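Local coordinates for protein aspartate aminotransferase (Plasmodium falciparum, PDB 3K7Y) that probably catalyses the reversible transfer of an amino group between L-aspartate and 2-oxoglutarate, giving oxaloacetate and L-glutamate, with pyridoxal 5'-phosphate as cofactor, at residues T128-Y132 with Y184-S188; F151-N155 with S356-L360; Y68-T74 with S288-N294. All coordinates share one frame; numbering follows the deposited sequence.

Overall arrangement
From the N terminus, segment 68-74, in the loop before helix 75-86, is the first to take part; contact 3 joins it to the start of helix 291-302, at the boundary with the second subunit. Inside that long loop lies contact 1, which ties the loops after the neighbouring strands 124-128 and 176-179 together beside the cofactor. Contact 2 begins between the two halves of contact 1, at the end of strand 145-153, and ends beyond both other contacts, at strand 355-357, so it crosses each of them. Contacts 1 and 2 touch, their centres about 9 Å apart, whereas the centres of contacts 2 and 3 are about 40 Å apart, on opposite sides of the chain's centre.

Contact 1. Residues T128-Y132 with Y184-S188; sequences TNPPY and YNPCS. With PLP (pyridoxal-5'-phosphate), chain B.
The hydroxyl of Tyr184 is held from two directions by segment 128-132, both partners lying in the plane of its ring at the edge. Thr128 OG1 donates a hydrogen bond to Tyr184 OH at 2.6 Å, and the phenol in turn donates to Pro130 O, although that bond is modelled too short for its length to be trusted. Cys187 SG packs on the flank of the Pro130 ring, 3.5 Å from CD. Pro130 and Pro186 both follow cis peptide bonds.

Nearer the cofactor, Tyr132 and Asn185 meet with ring and amide planes 51° apart, Tyr132 CD2 lying 4.0 Å from Asn185 CG. The Tyr132 ring covers the pyridine of PLP, whose C2 sits 3.8 Å above it toward the rim. Asn185, its CG anti to the backbone N (chi1 -178°), turns ND2 to PLP O3 and donates over 2.9 Å, while OD1 accepts from Arg380, an arrangement that fixes the amide's rotation.

Tyr132 and Asn185 form part of the cofactor site of this aminotransferase. The two loops follow the adjacent parallel strands 124-128 and 176-179 of the large sheet, and Tyr132 sits at the N-cap of helix 133-140, while helix 193-206 follows the other loop.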
# COMPACT_ATOMS: atom_id res chain seq x y z
N THR A 128 -1.56 16.62 19.82
CA THR A 128 -1.00 17.86 20.42
C THR A 128 -1.22 19.03 19.47
O THR A 128 -1.11 18.87 18.26
CB THR A 128 0.52 17.75 20.82
OG1 THR A 128 1.33 17.42 19.69
CG2 THR A 128 0.74 16.72 21.92
N ASN A 129 -1.54 20.20 20.01
CA ASN A 129 -1.78 21.35 19.15
C ASN A 129 -0.53 22.16 18.88
O ASN A 129 0.20 22.46 19.81
CB ASN A 129 -2.86 22.26 19.72
CG ASN A 129 -3.02 23.52 18.90
OD1 ASN A 129 -2.21 24.43 19.03
ND2 ASN A 129 -4.03 23.56 18.05
N PRO A 130 -0.27 22.53 17.61
CA PRO A 130 -1.03 22.18 16.42
C PRO A 130 -0.51 20.83 15.90
O PRO A 130 0.62 20.43 16.23
CB PRO A 130 -0.68 23.31 15.45
CG PRO A 130 0.73 23.67 15.80
CD PRO A 130 0.94 23.30 17.26
N PRO A 131 -1.35 20.12 15.12
CA PRO A 131 -1.06 18.72 14.78
C PRO A 131 -0.59 18.56 13.36
O PRO A 131 -0.92 19.39 12.52
CB PRO A 131 -2.43 18.07 14.89
CG PRO A 131 -3.44 19.24 14.66
CD PRO A 131 -2.68 20.53 14.66
N TYR A 132 0.17 17.51 13.07
CA TYR A 132 0.46 17.17 11.70
C TYR A 132 -0.88 17.06 10.96
O TYR A 132 -1.72 16.25 11.34
CB TYR A 132 1.22 15.85 11.65
CG TYR A 132 1.42 15.31 10.27
CD1 TYR A 132 1.18 13.97 10.00
CD2 TYR A 132 1.81 16.13 9.21
CE1 TYR A 132 1.35 13.46 8.74
CE2 TYR A 132 1.98 15.62 7.94
CZ TYR A 132 1.74 14.29 7.72
OH TYR A 132 1.89 13.75 6.47
N TYR A 184 9.27 17.92 15.34
CA TYR A 184 7.84 18.17 15.23
C TYR A 184 7.45 18.77 13.90
O TYR A 184 8.08 19.72 13.42
CB TYR A 184 7.40 19.08 16.36
CG TYR A 184 5.93 19.02 16.68
CD1 TYR A 184 4.98 19.56 15.81
CD2 TYR A 184 5.48 18.42 17.86
CE1 TYR A 184 3.61 19.50 16.10
CE2 TYR A 184 4.10 18.37 18.17
CZ TYR A 184 3.18 18.91 17.29
OH TYR A 184 1.83 18.85 17.60
N ASN A 185 6.41 18.20 13.30
CA ASN A 185 5.81 18.71 12.07
C ASN A 185 4.39 19.23 12.33
O ASN A 185 3.50 18.43 12.59
CB ASN A 185 5.80 17.61 11.01
CG ASN A 185 5.23 18.07 9.68
OD1 ASN A 185 4.51 19.07 9.60
ND2 ASN A 185 5.55 17.34 8.63
N PRO A 186 4.17 20.55 12.22
CA PRO A 186 5.07 21.63 11.75
C PRO A 186 6.01 22.34 12.74
O PRO A 186 7.03 22.88 12.29
CB PRO A 186 4.09 22.66 11.19
CG PRO A 186 2.88 22.50 12.04
CD PRO A 186 2.79 21.04 12.41
N CYS A 187 5.70 22.37 14.04
CA CYS A 187 6.49 23.17 15.04
C CYS A 187 8.02 23.15 14.95
O CYS A 187 8.65 24.16 15.15
CB CYS A 187 6.09 22.82 16.46
SG CYS A 187 4.36 23.11 16.70
N SER A 188 8.60 21.98 14.69
CA SER A 188 10.04 21.84 14.60
C SER A 188 10.69 22.05 15.96
O SER A 188 11.83 22.49 16.05
CB SER A 188 10.62 22.85 13.59
OG SER A 188 9.78 22.99 12.47
N1 PLP B . 4.27 11.59 10.32
C2 PLP B . 4.86 12.82 10.17
C2A PLP B . 4.95 13.71 11.36
C3 PLP B . 5.35 13.21 8.94
O3 PLP B . 5.96 14.43 8.79
C4 PLP B . 5.24 12.35 7.84
C4A PLP B . 5.92 12.75 6.57
O4A PLP B . 7.08 12.36 6.36
C5 PLP B . 4.65 11.08 7.99
C6 PLP B . 4.15 10.72 9.24
C5A PLP B . 4.46 10.07 6.85
O4P PLP B . 5.60 9.77 6.07
P PLP B . 5.47 8.84 4.74
O1P PLP B . 6.75 8.11 4.47
O2P PLP B . 5.26 9.73 3.55
O3P PLP B . 4.35 7.86 4.97

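Contact 2. Residues F151-N155 with S356-L360; sequences FFDYN and SFVPL
Phe357 meets Phe152 and Tyr154 in an aromatic cluster that, in this fold-type I aminotransferase, joins the end of strand 145-153 in the large mixed sheet to the small antiparallel pair formed by strands 355-357 and 380-382. No hydrogen bond runs across the contact; it is made by carbon surfaces, with a single phenol oxygen at its margin.

Phe357 and Phe152 approach at a slant, their ring centroids 5.2 Å apart and their planes at 59°. Phe357 brings the CD2-CE2 side of its ring over one face of Phe152, where the two CE2 atoms come to 3.7 Å. Both side chains extend with CG anti to the backbone N (chi1 -179° for Phe152 and -174° for Phe357), which carries the two rings from their separate strands into the space between them.

Tyr154 adds a third ring from the more exposed side. Phe152 CD2 lies over one face of the Tyr154 ring, toward its rim, so that Phe152 touches both Tyr154 and Phe357. The phenol oxygen of Tyr154 arrives near the plane of the Phe357 ring, at its edge, 4.0 Å from CZ.

Further partners extend the cluster inward: Phe152 also packs on Pro130 and Cys187, and Tyr154 on Pro130, joining it to the loops beside the cofactor. The Phe357 side chain lies about 13 Å from the bound PLP. Gln351 NE2 donates a hydrogen bond to the carbonyl oxygen of Phe357. Pro359 completes the packing from the same segment, its CD over one face of the Phe357 ring and its CG reaching Tyr154 CD1 at 3.9 Å.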
# COMPACT_ATOMS: atom_id res chain seq x y z
N PHE A 151 0.10 22.71 23.51
CA PHE A 151 1.48 22.32 23.27
C PHE A 151 2.38 23.49 22.96
O PHE A 151 2.99 24.07 23.85
CB PHE A 151 1.54 21.27 22.16
CG PHE A 151 2.85 20.57 22.07
CD1 PHE A 151 3.20 19.63 23.01
CD2 PHE A 151 3.73 20.84 21.03
CE1 PHE A 151 4.41 18.96 22.94
CE2 PHE A 151 4.95 20.19 20.94
CZ PHE A 151 5.30 19.25 21.91
N PHE A 152 2.48 23.81 21.68
CA PHE A 152 3.34 24.87 21.20
C PHE A 152 2.83 26.20 21.73
O PHE A 152 1.61 26.44 21.73
CB PHE A 152 3.29 24.83 19.69
CG PHE A 152 4.13 25.84 19.04
CD1 PHE A 152 5.49 25.67 18.95
CD2 PHE A 152 3.56 26.95 18.48
CE1 PHE A 152 6.28 26.61 18.33
CE2 PHE A 152 4.34 27.90 17.86
CZ PHE A 152 5.72 27.72 17.79
N ASP A 153 3.74 27.05 22.21
CA ASP A 153 3.35 28.38 22.70
C ASP A 153 3.56 29.39 21.60
O ASP A 153 4.67 29.58 21.11
CB ASP A 153 4.10 28.80 23.97
CG ASP A 153 3.58 30.13 24.51
OD1 ASP A 153 3.88 31.18 23.91
OD2 ASP A 153 2.86 30.11 25.54
N TYR A 154 2.47 30.03 21.21
CA TYR A 154 2.46 30.77 19.96
C TYR A 154 3.18 32.09 20.08
O TYR A 154 3.70 32.60 19.09
CB TYR A 154 1.04 30.92 19.42
CG TYR A 154 0.65 29.83 18.43
CD1 TYR A 154 0.81 30.03 17.06
CD2 TYR A 154 0.17 28.60 18.85
CE1 TYR A 154 0.47 29.04 16.14
CE2 TYR A 154 -0.18 27.59 17.93
CZ TYR A 154 -0.02 27.83 16.58
OH TYR A 154 -0.35 26.86 15.65
N ASN A 155 3.23 32.64 21.30
CA ASN A 155 3.92 33.91 21.50
C ASN A 155 5.36 33.77 21.96
O ASN A 155 6.22 34.52 21.52
CB ASN A 155 3.11 34.87 22.36
CG ASN A 155 2.19 35.73 21.52
OD1 ASN A 155 1.16 35.26 21.03
ND2 ASN A 155 2.56 36.98 21.32
N SER A 356 11.43 25.07 9.64
CA SER A 356 11.25 26.04 10.71
C SER A 356 9.78 26.45 10.69
O SER A 356 9.11 26.29 9.67
CB SER A 356 12.18 27.24 10.54
OG SER A 356 13.43 26.99 11.15
N PHE A 357 9.29 26.96 11.82
CA PHE A 357 7.89 27.32 11.96
C PHE A 357 7.81 28.77 12.45
O PHE A 357 8.18 29.06 13.60
CB PHE A 357 7.21 26.37 12.94
CG PHE A 357 5.71 26.55 13.06
CD1 PHE A 357 4.90 26.64 11.94
CD2 PHE A 357 5.11 26.56 14.32
CE1 PHE A 357 3.52 26.79 12.07
CE2 PHE A 357 3.74 26.70 14.46
CZ PHE A 357 2.94 26.82 13.33
N VAL A 358 7.36 29.67 11.58
CA VAL A 358 7.29 31.09 11.89
C VAL A 358 5.84 31.58 11.75
O VAL A 358 5.46 32.09 10.69
CB VAL A 358 8.23 31.91 10.95
CG1 VAL A 358 8.27 33.41 11.31
CG2 VAL A 358 9.63 31.33 10.97
N PRO A 359 5.02 31.44 12.81
CA PRO A 359 3.60 31.81 12.66
C PRO A 359 3.42 33.18 12.01
O PRO A 359 2.56 33.35 11.13
CB PRO A 359 3.07 31.78 14.09
CG PRO A 359 3.87 30.67 14.73
CD PRO A 359 5.26 30.75 14.10
N LEU A 360 4.25 34.13 12.40
CA LEU A 360 4.24 35.47 11.82
C LEU A 360 4.06 35.52 10.29
O LEU A 360 3.44 36.44 9.75
CB LEU A 360 5.52 36.20 12.21
CG LEU A 360 5.44 37.66 11.80
CD1 LEU A 360 4.43 38.39 12.68
CD2 LEU A 360 6.82 38.31 11.82

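Contact 3. Residues Y68-T74 with S288-N294; sequences YLLGNGT and SPVIHTN. With PLP (pyridoxal-5'-phosphate), chain C.
With CG opposite its carbonyl carbon (chi1 -73°) and an extended second torsion, Leu69 reaches over the first turn of helix 291-302, while Asn294, its CG anti to the backbone N (chi1 177°), rises from that turn to meet it. The pairing belongs to the dimer boundary of the aminotransferase fold, where a loop of one subunit reaches the cofactor of the other. Leu69 CG rests 3.8 Å from Ile291 CG1, the two side chains crossing at about a right angle, and Leu69 CD1 approaches Asn294 ND2 at 3.8 Å. Leu69 O lies over Ser288 CB, at 3.4 Å.

Asn294 ND2 donates to Thr74 OG1, though the modelled length is too short to be relied on; the same nitrogen also bonds to Gln102 OE1. Gln102 NE2 donates to the carbonyl oxygen of Val290, the N-cap residue of the helix.

From the start of the loop, Tyr68 points into the second subunit, where its OH is hydrogen-bonded to Lys249 NZ of that subunit and stands 3.0 Å from O2P of the PLP bound there. Farther along the loop, the Asn72 side chain crosses that of Pro289 at about a right angle, bringing Asn72 ND2 to 3.5 Å from Pro289 CD.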
# COMPACT_ATOMS: atom_id res chain seq x y z
N TYR A 68 5.17 -13.24 -2.43
CA TYR A 68 4.27 -12.59 -1.49
C TYR A 68 4.85 -12.67 -0.08
O TYR A 68 5.33 -13.74 0.32
CB TYR A 68 2.95 -13.35 -1.45
CG TYR A 68 1.99 -13.17 -2.58
CD1 TYR A 68 1.72 -11.91 -3.09
CD2 TYR A 68 1.30 -14.25 -3.11
CE1 TYR A 68 0.80 -11.74 -4.13
CE2 TYR A 68 0.37 -14.10 -4.15
CZ TYR A 68 0.13 -12.83 -4.65
OH TYR A 68 -0.78 -12.64 -5.66
N LEU A 69 4.76 -11.57 0.68
CA LEU A 69 5.17 -11.55 2.10
C LEU A 69 4.09 -12.01 3.11
O LEU A 69 3.11 -11.29 3.38
CB LEU A 69 5.73 -10.18 2.48
CG LEU A 69 7.12 -9.86 1.94
CD1 LEU A 69 7.59 -8.45 2.35
CD2 LEU A 69 8.15 -10.91 2.36
N LEU A 70 4.33 -13.18 3.70
CA LEU A 70 3.31 -14.01 4.40
C LEU A 70 2.36 -13.34 5.41
O LEU A 70 1.16 -13.51 5.26
CB LEU A 70 3.95 -15.27 5.05
CG LEU A 70 5.32 -15.89 4.69
CD1 LEU A 70 5.74 -16.94 5.75
CD2 LEU A 70 5.36 -16.49 3.27
N GLY A 71 2.82 -12.61 6.43
CA GLY A 71 4.20 -12.19 6.65
C GLY A 71 4.10 -10.77 7.19
O GLY A 71 4.43 -10.51 8.36
N ASN A 72 3.58 -9.88 6.34
CA ASN A 72 3.49 -8.46 6.64
C ASN A 72 4.81 -7.89 7.10
O ASN A 72 4.87 -6.97 7.93
CB ASN A 72 2.38 -8.20 7.66
CG ASN A 72 1.01 -8.27 7.04
OD1 ASN A 72 0.06 -8.75 7.66
ND2 ASN A 72 0.88 -7.78 5.81
N GLY A 73 5.87 -8.47 6.53
CA GLY A 73 7.24 -8.15 6.89
C GLY A 73 8.06 -9.42 6.96
O GLY A 73 7.53 -10.53 6.82
N THR A 74 9.37 -9.25 7.17
CA THR A 74 10.30 -10.37 7.31
C THR A 74 10.61 -10.58 8.78
O THR A 74 9.96 -10.00 9.65
CB THR A 74 11.65 -10.08 6.60
OG1 THR A 74 11.50 -9.01 5.65
CG2 THR A 74 12.17 -11.32 5.88
N SER A 288 -0.70 -7.67 1.34
CA SER A 288 0.71 -7.71 1.80
C SER A 288 1.62 -6.55 1.35
O SER A 288 1.30 -5.86 0.38
CB SER A 288 1.38 -9.07 1.49
OG SER A 288 1.21 -9.48 0.15
N PRO A 289 2.76 -6.33 2.05
CA PRO A 289 3.71 -5.26 1.75
C PRO A 289 4.64 -5.55 0.58
O PRO A 289 4.79 -6.71 0.17
CB PRO A 289 4.56 -5.19 3.03
CG PRO A 289 3.86 -6.04 4.04
CD PRO A 289 3.18 -7.08 3.24
N VAL A 290 5.25 -4.49 0.06
CA VAL A 290 6.23 -4.55 -1.04
C VAL A 290 7.54 -5.27 -0.65
O VAL A 290 8.21 -4.92 0.33
CB VAL A 290 6.51 -3.14 -1.63
CG1 VAL A 290 7.59 -3.19 -2.73
CG2 VAL A 290 5.22 -2.56 -2.16
N ILE A 291 7.87 -6.28 -1.44
CA ILE A 291 9.02 -7.12 -1.16
C ILE A 291 10.33 -6.39 -1.49
O ILE A 291 11.31 -6.50 -0.75
CB ILE A 291 8.85 -8.50 -1.84
CG1 ILE A 291 9.52 -9.62 -1.02
CG2 ILE A 291 9.19 -8.44 -3.32
CD1 ILE A 291 10.62 -10.36 -1.71
N HIS A 292 10.32 -5.60 -2.56
CA HIS A 292 11.50 -4.83 -2.93
C HIS A 292 11.95 -3.90 -1.83
O HIS A 292 13.11 -3.92 -1.42
CB HIS A 292 11.26 -4.01 -4.20
CG HIS A 292 12.26 -2.92 -4.42
ND1 HIS A 292 13.48 -3.14 -5.03
CD2 HIS A 292 12.23 -1.60 -4.10
CE1 HIS A 292 14.14 -2.00 -5.10
NE2 HIS A 292 13.41 -1.05 -4.54
N THR A 293 11.03 -3.08 -1.34
CA THR A 293 11.40 -2.09 -0.35
C THR A 293 11.75 -2.78 0.95
O THR A 293 12.54 -2.28 1.72
CB THR A 293 10.36 -0.93 -0.23
OG1 THR A 293 9.14 -1.42 0.33
CG2 THR A 293 10.04 -0.35 -1.61
N ASN A 294 11.23 -3.98 1.15
CA ASN A 294 11.65 -4.78 2.29
C ASN A 294 13.11 -5.16 2.17
O ASN A 294 13.89 -4.93 3.08
CB ASN A 294 10.82 -6.05 2.42
CG ASN A 294 11.30 -6.95 3.54
OD1 ASN A 294 12.44 -7.40 3.54
ND2 ASN A 294 10.42 -7.21 4.51
N1 PLP C . -8.73 -10.82 -8.11
C2 PLP C . -8.61 -12.18 -8.31
C2A PLP C . -9.72 -12.88 -9.00
C3 PLP C . -7.47 -12.84 -7.89
O3 PLP C . -7.34 -14.19 -8.11
C4 PLP C . -6.45 -12.14 -7.24
C4A PLP C . -5.19 -12.88 -6.94
O4A PLP C . -4.26 -12.85 -7.75
C5 PLP C . -6.56 -10.75 -7.04
C6 PLP C . -7.72 -10.11 -7.48
C5A PLP C . -5.51 -9.89 -6.33
O4P PLP C . -4.17 -10.01 -6.78
P PLP C . -2.97 -9.28 -5.98
O1P PLP C . -1.82 -8.96 -6.91
O2P PLP C . -2.40 -10.23 -4.96
O3P PLP C . -3.52 -8.01 -5.38